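Local atomic coordinates of alpha-2,3-sialyltransferase (Campylobacter jejuni, PDB entry 2P2V), a protein that probably transfers sialic acid from a CMP-sialic acid donor to an acceptor sugar, forming an alpha-2,3 linkage. Residues S97-P102 / G151-A156; Y134-Y139 / K207-E212; Y139-I142 / K146-T149. All coordinates share one frame; numbering follows the deposited sequence.

Overall arrangement
This chain, built round a parallel sheet, is the part of the longer protein that holds the nucleotide-sugar pocket. From the N terminus, the first segment met is 97-102, in the loop after strand 90-96; contact 1 closes when helix 150-161 comes back to it. Before that, helix 131-144 has run past, and contact 3 joins its end to residues 146-149 by a short turn lying wholly within the span of contact 1. Contact 2 starts on the same helix, at 134-139, and closes only at helix 207-221, so it crosses contact 1. Contacts 2 and 3 share Tyr139, and the hydroxyl of Thr149 meets Asp210. Together they tie three helices and the loop after strand 90-96 beside the nucleotide sugar.

Contact 1 of 3, residues S97-P102 / G151-A156; sequences STFNLP and GVYMCA. With CSF (cytidine-5'-monophosphate-3-fluoro-N-acetyl-neuraminic acid), chain O.
In this Rossmann-like domain the loop that leaves strand 90-96 wraps Ser97, Thr98 and Phe99 round one aromatic ring, that of Tyr153 in the first turn of helix 150-161. The ring is met in three ways. Ser97 lays its CB over one face, a CH-pi contact 4.0 Å from CB to the centroid of the Tyr153 ring. Thr98 sits at the edge: Tyr153 OH donates to Thr98 O over 2.7 Å, reaching it in the carbonyl plane on a lone pair, at a C=O...donor angle of 129°. Farther along the rim comes Phe99, in an offset edge-to-face pair with planes at 88°; the edge of Tyr153 is turned to the face of Phe99, and Phe99 CE2 lies 3.7 Å from Tyr153 CD1. Tyr153 can reach the loop because CG stands anti to the helix backbone N (chi1 -170°), which carries the ring out from the helix. The bond to Thr98 O fixes the hydroxyl end, while face and edge packing hold the ring's tilt. The hydroxyl of Thr98 itself turns to Cys96 O and Tyr124 N, and Ile127 also packs on Tyr153. Two residues earlier, Gly151 N donates to O3' of the CSF ribose over 3.1 Å. A loop from a strand end is thus packed on the first turn of a helix whose N terminus lines the nucleotide-sugar pocket of this Rossmann-like domain.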
loop_
_atom_site.group_PDB
_atom_site.type_symbol
_atom_site.label_atom_id
_atom_site.label_comp_id
_atom_site.label_asym_id
_atom_site.label_seq_id
_atom_site.Cartn_x
_atom_site.Cartn_y
_atom_site.Cartn_z
ATOM N N SER A 97 -7.641 -16.127 -14.203
ATOM C CA SER A 97 -6.338 -16.527 -14.746
ATOM C C SER A 97 -5.472 -15.313 -15.126
ATOM O O SER A 97 -5.646 -14.675 -16.203
ATOM C CB SER A 97 -6.547 -17.423 -15.947
ATOM O OG SER A 97 -7.449 -18.485 -15.685
ATOM N N THR A 98 -4.554 -14.959 -14.227
ATOM C CA THR A 98 -3.845 -13.702 -14.286
ATOM C C THR A 98 -2.339 -13.900 -14.168
ATOM O O THR A 98 -1.889 -14.873 -13.564
ATOM C CB THR A 98 -4.317 -12.757 -13.113
ATOM O OG1 THR A 98 -4.481 -13.511 -11.886
ATOM C CG2 THR A 98 -5.676 -12.040 -13.479
ATOM N N PHE A 99 -1.563 -12.950 -14.656
ATOM C CA PHE A 99 -0.110 -13.016 -14.594
ATOM C C PHE A 99 0.491 -11.859 -13.808
ATOM O O PHE A 99 1.681 -11.883 -13.573
ATOM C CB PHE A 99 0.492 -13.023 -16.027
ATOM C CG PHE A 99 0.080 -14.224 -16.840
ATOM C CD1 PHE A 99 -0.946 -14.118 -17.780
ATOM C CD2 PHE A 99 0.639 -15.495 -16.578
ATOM C CE1 PHE A 99 -1.395 -15.221 -18.505
ATOM C CE2 PHE A 99 0.223 -16.617 -17.321
ATOM C CZ PHE A 99 -0.819 -16.467 -18.294
ATOM N N ASN A 100 -0.290 -10.787 -13.503
ATOM C CA ASN A 100 0.192 -9.561 -12.898
ATOM C C ASN A 100 1.285 -8.909 -13.793
ATOM O O ASN A 100 2.451 -8.700 -13.401
ATOM C CB ASN A 100 0.751 -9.800 -11.469
ATOM C CG ASN A 100 1.002 -8.536 -10.694
ATOM O OD1 ASN A 100 0.507 -7.467 -11.039
ATOM N ND2 ASN A 100 1.803 -8.652 -9.567
ATOM N N LEU A 101 0.886 -8.613 -15.045
ATOM C CA LEU A 101 1.707 -7.881 -15.965
ATOM C C LEU A 101 0.797 -6.784 -16.523
ATOM O O LEU A 101 -0.333 -7.066 -16.887
ATOM C CB LEU A 101 2.140 -8.787 -17.122
ATOM C CG LEU A 101 3.191 -9.840 -16.713
ATOM C CD1 LEU A 101 3.448 -10.820 -17.785
ATOM C CD2 LEU A 101 4.428 -9.055 -16.426
ATOM N N PRO A 102 1.264 -5.548 -16.485
ATOM C CA PRO A 102 0.361 -4.395 -16.727
ATOM C C PRO A 102 -0.075 -4.191 -18.180
ATOM O O PRO A 102 -0.963 -3.348 -18.439
ATOM C CB PRO A 102 1.176 -3.211 -16.282
ATOM C CG PRO A 102 2.657 -3.657 -16.508
ATOM C CD PRO A 102 2.618 -5.115 -16.081
ATOM N N GLY A 151 -5.205 -24.316 -20.137
ATOM C CA GLY A 151 -4.919 -25.696 -19.670
ATOM C C GLY A 151 -3.645 -25.816 -18.874
ATOM O O GLY A 151 -3.645 -26.397 -17.781
ATOM N N VAL A 152 -2.568 -25.295 -19.419
ATOM C CA VAL A 152 -1.269 -25.169 -18.773
ATOM C C VAL A 152 -1.354 -24.320 -17.522
ATOM O O VAL A 152 -0.841 -24.690 -16.514
ATOM C CB VAL A 152 -0.171 -24.615 -19.729
ATOM C CG1 VAL A 152 1.234 -24.580 -19.100
ATOM C CG2 VAL A 152 -0.114 -25.433 -21.012
ATOM N N TYR A 153 -2.056 -23.177 -17.574
ATOM C CA TYR A 153 -2.185 -22.332 -16.388
ATOM C C TYR A 153 -2.810 -23.099 -15.236
ATOM O O TYR A 153 -2.327 -23.022 -14.105
ATOM C CB TYR A 153 -3.063 -21.088 -16.760
ATOM C CG TYR A 153 -3.077 -20.014 -15.713
ATOM C CD1 TYR A 153 -2.236 -18.914 -15.821
ATOM C CD2 TYR A 153 -3.942 -20.093 -14.625
ATOM C CE1 TYR A 153 -2.248 -17.953 -14.825
ATOM C CE2 TYR A 153 -3.952 -19.143 -13.626
ATOM C CZ TYR A 153 -3.124 -18.067 -13.766
ATOM O OH TYR A 153 -3.132 -17.096 -12.805
ATOM N N MET A 154 -3.885 -23.831 -15.524
ATOM C CA MET A 154 -4.579 -24.624 -14.522
ATOM C C MET A 154 -3.643 -25.686 -13.923
ATOM O O MET A 154 -3.744 -25.988 -12.701
ATOM C CB MET A 154 -5.817 -25.317 -15.109
ATOM C CG MET A 154 -6.997 -24.313 -15.363
ATOM S SD MET A 154 -8.512 -25.185 -15.777
ATOM C CE MET A 154 -8.065 -25.720 -17.384
ATOM N N CYS A 155 -2.775 -26.246 -14.757
ATOM C CA CYS A 155 -1.747 -27.224 -14.218
ATOM C C CYS A 155 -0.813 -26.566 -13.195
ATOM O O CYS A 155 -0.533 -27.127 -12.126
ATOM C CB CYS A 155 -0.909 -27.807 -15.361
ATOM S SG CYS A 155 -1.832 -28.944 -16.404
ATOM N N ALA A 156 -0.328 -25.374 -13.528
ATOM C CA ALA A 156 0.536 -24.596 -12.647
ATOM C C ALA A 156 -0.199 -24.307 -11.350
ATOM O O ALA A 156 0.339 -24.473 -10.238
ATOM C CB ALA A 156 1.051 -23.240 -13.409
HETATM C C5A CSF O . -8.882 -17.814 -26.533
HETATM C C4A CSF O . -7.935 -18.975 -26.818
HETATM C C2A CSF O . -8.160 -19.776 -24.394
HETATM O O6A CSF O . -9.137 -18.723 -24.256
HETATM C C6A CSF O . -9.857 -18.258 -25.428
HETATM C C3A CSF O . -7.212 -19.439 -25.545
HETATM O O4A CSF O . -6.938 -18.542 -27.733
HETATM N N5A CSF O . -9.623 -17.560 -27.787
HETATM C C7A CSF O . -10.764 -17.121 -24.971
HETATM C C8A CSF O . -11.691 -17.583 -23.853
HETATM C C9A CSF O . -12.547 -16.425 -23.300
HETATM O O9A CSF O . -13.506 -16.888 -22.321
HETATM O O8A CSF O . -12.498 -18.698 -24.349
HETATM O O7A CSF O . -9.942 -16.006 -24.580
HETATM C C1A CSF O . -7.281 -19.827 -23.153
HETATM O OBA CSF O . -6.227 -20.518 -23.236
HETATM O OAA CSF O . -7.647 -19.195 -22.124
HETATM O O1A CSF O . -8.682 -21.120 -24.522
HETATM O O2A CSF O . -10.125 -21.771 -26.423
HETATM N N1 CSF O . -8.060 -26.298 -25.958
HETATM C C2 CSF O . -7.179 -27.011 -26.828
HETATM N N3 CSF O . -7.540 -27.272 -28.120
HETATM C C4 CSF O . -8.750 -26.873 -28.572
HETATM C C5 CSF O . -9.630 -26.176 -27.733
HETATM C C6 CSF O . -9.263 -25.901 -26.418
HETATM C "C3'" CSF O . -7.300 -23.842 -23.756
HETATM C "C2'" CSF O . -6.556 -25.008 -24.377
HETATM C "C1'" CSF O . -7.667 -26.043 -24.555
HETATM O "O4'" CSF O . -8.809 -25.649 -23.764
HETATM C "C4'" CSF O . -8.517 -24.440 -23.063
HETATM P PA CSF O . -10.167 -21.655 -24.919
HETATM O "O5'" CSF O . -10.169 -23.178 -24.350
HETATM C "C5'" CSF O . -9.729 -23.511 -23.034
HETATM O "O3'" CSF O . -6.494 -23.197 -22.775
HETATM O "O2'" CSF O . -5.541 -25.500 -23.459
HETATM N N4 CSF O . -9.135 -27.132 -29.859
HETATM O O2 CSF O . -6.046 -27.363 -26.399
HETATM O O3A CSF O . -11.281 -20.956 -24.194
HETATM C C10 CSF O . -9.977 -16.289 -28.051
HETATM O O10 CSF O . -9.732 -15.339 -27.293
HETATM C C11 CSF O . -10.726 -16.088 -29.348
HETATM F F3A CSF O . -6.372 -18.446 -25.094
#

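Contact 2 of 3, residues Y134-Y139 / K207-E212; sequences YAYIKY and KEYDIE
Tyr136 and Tyr209 reach toward each other across the alpha/beta fold from segments 134-139 and 207-212, which run nearly antiparallel on helices 131-144 and 207-221. The segment axes stay 12.8 Å apart, a wide gap that long side chains have to bridge. The two rings come from opposite directions and pass alongside with planes 35° apart, neither stacked nor edge-to-face. It is the phenol end of Tyr136 that does the touching: its CZ lies 3.7 Å from Tyr209 CE1, and its OH is closer still to that carbon. Beyond the ring, Glu212 brings its carboxylate to the edge of Tyr136, near the ring plane, with the two planes 57° apart. Here Tyr136 OH donates to Glu212 OE2 at 2.5 Å, shorter than usual, so the exact length is doubtful. The Glu212 chain runs out almost straight from CA (chi1 -179°), which takes the carboxylate across the gap where Glu212 is exposed to solvent.

Deeper in, Tyr209 crosses Ile137 at about a right angle, and its OH approaches Ile137 CG2 to 3.8 Å. Asn140, Lys146 and Ile148 pack round the same residue, so Tyr209 fills the angle between helix 131-144 and the chain that follows it. A water finishes the bridge between the helices: it accepts from Tyr209 OH at 2.6 Å and donates to Ile137 O at 2.8 Å.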
loop_
_atom_site.group_PDB
_atom_site.type_symbol
_atom_site.label_atom_id
_atom_site.label_comp_id
_atom_site.label_asym_id
_atom_site.label_seq_id
_atom_site.Cartn_x
_atom_site.Cartn_y
_atom_site.Cartn_z
ATOM N N TYR A 134 7.382 -19.312 -12.645
ATOM C CA TYR A 134 6.811 -17.938 -12.788
ATOM C C TYR A 134 7.786 -17.003 -13.481
ATOM O O TYR A 134 7.405 -16.230 -14.367
ATOM C CB TYR A 134 6.485 -17.391 -11.417
ATOM C CG TYR A 134 5.608 -16.137 -11.391
ATOM C CD1 TYR A 134 6.023 -14.987 -10.743
ATOM C CD2 TYR A 134 4.282 -16.217 -11.858
ATOM C CE1 TYR A 134 5.140 -13.877 -10.584
ATOM C CE2 TYR A 134 3.397 -15.096 -11.746
ATOM C CZ TYR A 134 3.837 -13.961 -11.110
ATOM O OH TYR A 134 2.960 -12.873 -10.989
ATOM N N ALA A 135 9.071 -17.035 -13.086
ATOM C CA ALA A 135 10.068 -16.252 -13.788
ATOM C C ALA A 135 10.233 -16.685 -15.231
ATOM O O ALA A 135 10.453 -15.850 -16.129
ATOM C CB ALA A 135 11.431 -16.299 -13.038
ATOM N N TYR A 136 10.162 -17.991 -15.490
ATOM C CA TYR A 136 10.289 -18.492 -16.856
ATOM C C TYR A 136 9.117 -18.049 -17.755
ATOM O O TYR A 136 9.325 -17.590 -18.914
ATOM C CB TYR A 136 10.392 -20.045 -16.789
ATOM C CG TYR A 136 9.924 -20.805 -18.003
ATOM C CD1 TYR A 136 8.634 -21.275 -18.076
ATOM C CD2 TYR A 136 10.796 -21.114 -19.056
ATOM C CE1 TYR A 136 8.186 -21.976 -19.159
ATOM C CE2 TYR A 136 10.350 -21.858 -20.182
ATOM C CZ TYR A 136 9.036 -22.285 -20.197
ATOM O OH TYR A 136 8.519 -23.000 -21.255
ATOM N N ILE A 137 7.905 -18.109 -17.238
ATOM C CA ILE A 137 6.734 -17.624 -18.092
ATOM C C ILE A 137 6.769 -16.136 -18.280
ATOM O O ILE A 137 6.399 -15.638 -19.368
ATOM C CB ILE A 137 5.374 -18.175 -17.613
ATOM C CG1 ILE A 137 4.933 -17.622 -16.212
ATOM C CG2 ILE A 137 5.393 -19.747 -17.609
ATOM C CD1 ILE A 137 3.481 -18.015 -15.782
ATOM N N LYS A 138 7.198 -15.376 -17.273
ATOM C CA LYS A 138 7.282 -13.913 -17.496
ATOM C C LYS A 138 8.345 -13.529 -18.489
ATOM O O LYS A 138 8.100 -12.634 -19.332
ATOM C CB LYS A 138 7.446 -13.149 -16.168
ATOM C CG LYS A 138 6.228 -13.372 -15.231
ATOM C CD LYS A 138 6.144 -12.225 -14.269
ATOM C CE LYS A 138 4.708 -12.022 -13.907
ATOM N NZ LYS A 138 4.474 -10.849 -13.087
ATOM N N TYR A 139 9.499 -14.197 -18.435
ATOM C CA TYR A 139 10.594 -13.915 -19.353
ATOM C C TYR A 139 10.099 -14.210 -20.784
ATOM O O TYR A 139 10.271 -13.401 -21.699
ATOM C CB TYR A 139 11.816 -14.803 -19.042
ATOM C CG TYR A 139 12.994 -14.576 -19.966
ATOM C CD1 TYR A 139 13.534 -13.296 -20.141
ATOM C CD2 TYR A 139 13.619 -15.657 -20.647
ATOM C CE1 TYR A 139 14.636 -13.082 -20.981
ATOM C CE2 TYR A 139 14.738 -15.436 -21.492
ATOM C CZ TYR A 139 15.221 -14.154 -21.672
ATOM O OH TYR A 139 16.301 -13.868 -22.499
ATOM N N LYS A 207 1.279 -25.020 -29.466
ATOM C CA LYS A 207 1.470 -26.379 -29.006
ATOM C C LYS A 207 2.864 -26.607 -28.436
ATOM O O LYS A 207 3.011 -27.234 -27.404
ATOM C CB LYS A 207 1.219 -27.346 -30.187
ATOM C CG LYS A 207 1.510 -28.794 -29.820
ATOM C CD LYS A 207 1.373 -29.705 -31.040
ATOM C CE LYS A 207 1.470 -31.157 -30.638
ATOM N NZ LYS A 207 1.241 -32.027 -31.851
ATOM N N GLU A 208 3.903 -26.134 -29.117
ATOM C CA GLU A 208 5.275 -26.386 -28.666
ATOM C C GLU A 208 5.536 -25.769 -27.299
ATOM O O GLU A 208 6.113 -26.412 -26.384
ATOM C CB GLU A 208 6.294 -25.843 -29.675
ATOM C CG GLU A 208 6.306 -26.570 -31.010
ATOM C CD GLU A 208 4.926 -26.552 -31.678
ATOM O OE1 GLU A 208 4.345 -25.447 -31.870
ATOM O OE2 GLU A 208 4.428 -27.668 -31.981
ATOM N N TYR A 209 5.089 -24.526 -27.145
ATOM C CA TYR A 209 5.289 -23.840 -25.871
ATOM C C TYR A 209 4.476 -24.469 -24.769
ATOM O O TYR A 209 5.002 -24.676 -23.697
ATOM C CB TYR A 209 5.024 -22.339 -25.990
ATOM C CG TYR A 209 5.419 -21.553 -24.748
ATOM C CD1 TYR A 209 6.695 -21.664 -24.199
ATOM C CD2 TYR A 209 4.498 -20.703 -24.122
ATOM C CE1 TYR A 209 7.045 -20.952 -23.032
ATOM C CE2 TYR A 209 4.838 -19.989 -22.957
ATOM C CZ TYR A 209 6.110 -20.103 -22.431
ATOM O OH TYR A 209 6.406 -19.393 -21.289
ATOM N N ASP A 210 3.189 -24.767 -25.001
ATOM C CA ASP A 210 2.405 -25.464 -23.955
ATOM C C ASP A 210 3.094 -26.713 -23.515
ATOM O O ASP A 210 3.245 -26.953 -22.312
ATOM C CB ASP A 210 1.003 -25.828 -24.418
ATOM C CG ASP A 210 0.028 -24.681 -24.282
ATOM O OD1 ASP A 210 0.401 -23.602 -23.732
ATOM O OD2 ASP A 210 -1.138 -24.865 -24.725
ATOM N N ILE A 211 3.508 -27.538 -24.480
ATOM C CA ILE A 211 4.235 -28.756 -24.136
ATOM C C ILE A 211 5.525 -28.507 -23.353
ATOM O O ILE A 211 5.729 -29.128 -22.343
ATOM C CB ILE A 211 4.441 -29.745 -25.364
ATOM C CG1 ILE A 211 3.075 -30.160 -25.895
ATOM C CG2 ILE A 211 5.294 -31.001 -24.923
ATOM C CD1 ILE A 211 3.143 -30.770 -27.286
ATOM N N GLU A 212 6.379 -27.583 -23.802
ATOM C CA GLU A 212 7.602 -27.271 -23.049
ATOM C C GLU A 212 7.310 -26.825 -21.595
ATOM O O GLU A 212 7.980 -27.247 -20.629
ATOM C CB GLU A 212 8.346 -26.166 -23.780
ATOM C CG GLU A 212 9.663 -25.768 -23.110
ATOM C CD GLU A 212 10.212 -24.516 -23.771
ATOM O OE1 GLU A 212 10.807 -24.647 -24.863
ATOM O OE2 GLU A 212 10.011 -23.405 -23.214
HETATM O O HOH W 1 4.901 -17.329 -20.974
#

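Contact 3 of 3, residues Y139-I142 / K146-T149; sequences YNEI and KRIT. With CSF (cytidine-5'-monophosphate-3-fluoro-N-acetyl-neuraminic acid), chain O; EDO (1,2-ethanediol), chain D; EDO (1,2-ethanediol), chain K.
The flat guanidinium of Arg147 is met at its edge by two partners, the carboxylate of Glu141 and O1 of a 1,2-ethanediol (chain K), probably from the crystallisation liquor, which takes a weak hydrogen bond from NH1. Glu141 is gripped side-on by two nitrogens in a salt bridge: Arg147 NE reaches Glu141 OE1 on its syn side at 2.8 Å, and Arg147 NH2 reaches Glu141 OE2 at 3.1 Å, coming from above the carboxylate plane. Both oxygens lie close to the guanidinium plane, yet the two groups are twisted 40° apart, so the pair is not coplanar. A bend in the Glu141 chain at chi2 (79°) turns the carboxylate toward Arg147 in the extended loop. Two bonds hold the guanidinium against rotation, and Phe103 and Ile104 pack on Glu141.

Beside this bridge, Lys146 N donates to Asn140 O over 3.2 Å from 47° above the carbonyl plane, joining the loop to the last turns of helix 131-144. The Lys146 side chain lies obliquely across Asn140, with CE 3.7 Å from OD1 of Asn140; a water accepts from Lys146 NZ at 2.8 Å and gives a weak bond to Asn140 OD1.

Farther along the loop, Thr149 stands at the N-cap position of helix 150-161, but its hydroxyl serves other partners: Thr149 OG1 accepts from CSF O2' at 3.2 Å and is also hydrogen-bonded to Asp210 OD2. A salt-bridged helix-to-helix connection therefore delivers a threonine to the ribose of the nucleotide-sugar pocket of this sialyltransferase.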
loop_
_atom_site.group_PDB
_atom_site.type_symbol
_atom_site.label_atom_id
_atom_site.label_comp_id
_atom_site.label_asym_id
_atom_site.label_seq_id
_atom_site.Cartn_x
_atom_site.Cartn_y
_atom_site.Cartn_z
ATOM N N TYR A 139 9.499 -14.197 -18.435
ATOM C CA TYR A 139 10.594 -13.915 -19.353
ATOM C C TYR A 139 10.099 -14.210 -20.784
ATOM O O TYR A 139 10.271 -13.401 -21.699
ATOM C CB TYR A 139 11.816 -14.803 -19.042
ATOM C CG TYR A 139 12.994 -14.576 -19.966
ATOM C CD1 TYR A 139 13.534 -13.296 -20.141
ATOM C CD2 TYR A 139 13.619 -15.657 -20.647
ATOM C CE1 TYR A 139 14.636 -13.082 -20.981
ATOM C CE2 TYR A 139 14.738 -15.436 -21.492
ATOM C CZ TYR A 139 15.221 -14.154 -21.672
ATOM O OH TYR A 139 16.301 -13.868 -22.499
ATOM N N ASN A 140 9.485 -15.359 -20.968
ATOM C CA ASN A 140 8.982 -15.692 -22.342
ATOM C C ASN A 140 7.836 -14.829 -22.837
ATOM O O ASN A 140 7.830 -14.433 -24.023
ATOM C CB ASN A 140 8.561 -17.128 -22.425
ATOM C CG ASN A 140 9.711 -18.039 -22.488
ATOM O OD1 ASN A 140 10.550 -17.933 -23.367
ATOM N ND2 ASN A 140 9.794 -18.920 -21.539
ATOM N N GLU A 141 6.912 -14.467 -21.948
ATOM C CA GLU A 141 5.879 -13.481 -22.296
ATOM C C GLU A 141 6.464 -12.157 -22.692
ATOM O O GLU A 141 6.199 -11.596 -23.837
ATOM C CB GLU A 141 4.925 -13.316 -21.101
ATOM C CG GLU A 141 3.877 -12.205 -21.276
ATOM C CD GLU A 141 2.715 -12.619 -22.151
ATOM O OE1 GLU A 141 2.112 -13.677 -21.927
ATOM O OE2 GLU A 141 2.389 -11.851 -23.085
ATOM N N ILE A 142 7.247 -11.537 -21.804
ATOM C CA ILE A 142 7.733 -10.168 -22.093
ATOM C C ILE A 142 8.654 -10.069 -23.296
ATOM O O ILE A 142 8.512 -9.143 -24.154
ATOM C CB ILE A 142 8.505 -9.561 -20.816
ATOM C CG1 ILE A 142 7.476 -9.377 -19.668
ATOM C CG2 ILE A 142 9.196 -8.231 -21.172
ATOM C CD1 ILE A 142 8.101 -9.432 -18.207
ATOM N N LYS A 146 5.366 -15.163 -25.955
ATOM C CA LYS A 146 4.844 -16.506 -25.787
ATOM C C LYS A 146 4.038 -16.597 -24.499
ATOM O O LYS A 146 4.532 -16.197 -23.444
ATOM C CB LYS A 146 6.001 -17.517 -25.736
ATOM C CG LYS A 146 6.691 -17.746 -27.109
ATOM C CD LYS A 146 7.427 -19.096 -27.139
ATOM C CE LYS A 146 8.635 -19.105 -26.249
ATOM N NZ LYS A 146 9.319 -20.474 -26.209
ATOM N N ARG A 147 2.826 -17.129 -24.568
ATOM C CA ARG A 147 1.958 -17.234 -23.391
ATOM C C ARG A 147 1.380 -18.617 -23.263
ATOM O O ARG A 147 0.964 -19.207 -24.254
ATOM C CB ARG A 147 0.806 -16.211 -23.473
ATOM C CG ARG A 147 -0.165 -16.261 -22.281
ATOM C CD ARG A 147 -1.204 -15.116 -22.439
ATOM N NE ARG A 147 -0.581 -13.827 -22.696
ATOM C CZ ARG A 147 -1.279 -12.743 -23.036
ATOM N NH1 ARG A 147 -2.599 -12.832 -23.127
ATOM N NH2 ARG A 147 -0.685 -11.586 -23.281
ATOM N N ILE A 148 1.275 -19.122 -22.030
ATOM C CA ILE A 148 0.674 -20.421 -21.835
ATOM C C ILE A 148 -0.841 -20.324 -21.994
ATOM O O ILE A 148 -1.452 -19.258 -21.732
ATOM C CB ILE A 148 1.030 -21.005 -20.463
ATOM C CG1 ILE A 148 0.452 -20.136 -19.322
ATOM C CG2 ILE A 148 2.617 -21.235 -20.357
ATOM C CD1 ILE A 148 0.719 -20.772 -17.904
ATOM N N THR A 149 -1.462 -21.420 -22.432
ATOM C CA THR A 149 -2.934 -21.487 -22.523
ATOM C C THR A 149 -3.517 -21.819 -21.168
ATOM O O THR A 149 -2.760 -22.185 -20.248
ATOM C CB THR A 149 -3.396 -22.567 -23.561
ATOM O OG1 THR A 149 -2.873 -23.845 -23.169
ATOM C CG2 THR A 149 -2.862 -22.206 -24.920
HETATM C C5A CSF O . -8.882 -17.814 -26.533
HETATM C C4A CSF O . -7.935 -18.975 -26.818
HETATM C C2A CSF O . -8.160 -19.776 -24.394
HETATM O O6A CSF O . -9.137 -18.723 -24.256
HETATM C C6A CSF O . -9.857 -18.258 -25.428
HETATM C C3A CSF O . -7.212 -19.439 -25.545
HETATM O O4A CSF O . -6.938 -18.542 -27.733
HETATM N N5A CSF O . -9.623 -17.560 -27.787
HETATM C C7A CSF O . -10.764 -17.121 -24.971
HETATM C C8A CSF O . -11.691 -17.583 -23.853
HETATM C C9A CSF O . -12.547 -16.425 -23.300
HETATM O O9A CSF O . -13.506 -16.888 -22.321
HETATM O O8A CSF O . -12.498 -18.698 -24.349
HETATM O O7A CSF O . -9.942 -16.006 -24.580
HETATM C C1A CSF O . -7.281 -19.827 -23.153
HETATM O OBA CSF O . -6.227 -20.518 -23.236
HETATM O OAA CSF O . -7.647 -19.195 -22.124
HETATM O O1A CSF O . -8.682 -21.120 -24.522
HETATM O O2A CSF O . -10.125 -21.771 -26.423
HETATM N N1 CSF O . -8.060 -26.298 -25.958
HETATM C C2 CSF O . -7.179 -27.011 -26.828
HETATM N N3 CSF O . -7.540 -27.272 -28.120
HETATM C C4 CSF O . -8.750 -26.873 -28.572
HETATM C C5 CSF O . -9.630 -26.176 -27.733
HETATM C C6 CSF O . -9.263 -25.901 -26.418
HETATM C "C3'" CSF O . -7.300 -23.842 -23.756
HETATM C "C2'" CSF O . -6.556 -25.008 -24.377
HETATM C "C1'" CSF O . -7.667 -26.043 -24.555
HETATM O "O4'" CSF O . -8.809 -25.649 -23.764
HETATM C "C4'" CSF O . -8.517 -24.440 -23.063
HETATM P PA CSF O . -10.167 -21.655 -24.919
HETATM O "O5'" CSF O . -10.169 -23.178 -24.350
HETATM C "C5'" CSF O . -9.729 -23.511 -23.034
HETATM O "O3'" CSF O . -6.494 -23.197 -22.775
HETATM O "O2'" CSF O . -5.541 -25.500 -23.459
HETATM N N4 CSF O . -9.135 -27.132 -29.859
HETATM O O2 CSF O . -6.046 -27.363 -26.399
HETATM O O3A CSF O . -11.281 -20.956 -24.194
HETATM C C10 CSF O . -9.977 -16.289 -28.051
HETATM O O10 CSF O . -9.732 -15.339 -27.293
HETATM C C11 CSF O . -10.726 -16.088 -29.348
HETATM F F3A CSF O . -6.372 -18.446 -25.094
HETATM C C1 EDO D . -5.051 -17.740 -19.208
HETATM O O1 EDO D . -5.153 -16.410 -19.762
HETATM C C2 EDO D . -3.800 -18.386 -19.772
HETATM O O2 EDO D . -3.387 -17.673 -20.950
HETATM C C1 EDO K . -5.747 -15.818 -23.372
HETATM O O1 EDO K . -4.600 -15.412 -22.623
HETATM C C2 EDO K . -6.026 -14.792 -24.455
HETATM O O2 EDO K . -5.207 -15.162 -25.572
HETATM O O HOH W 2 11.033 -21.189 -24.139
#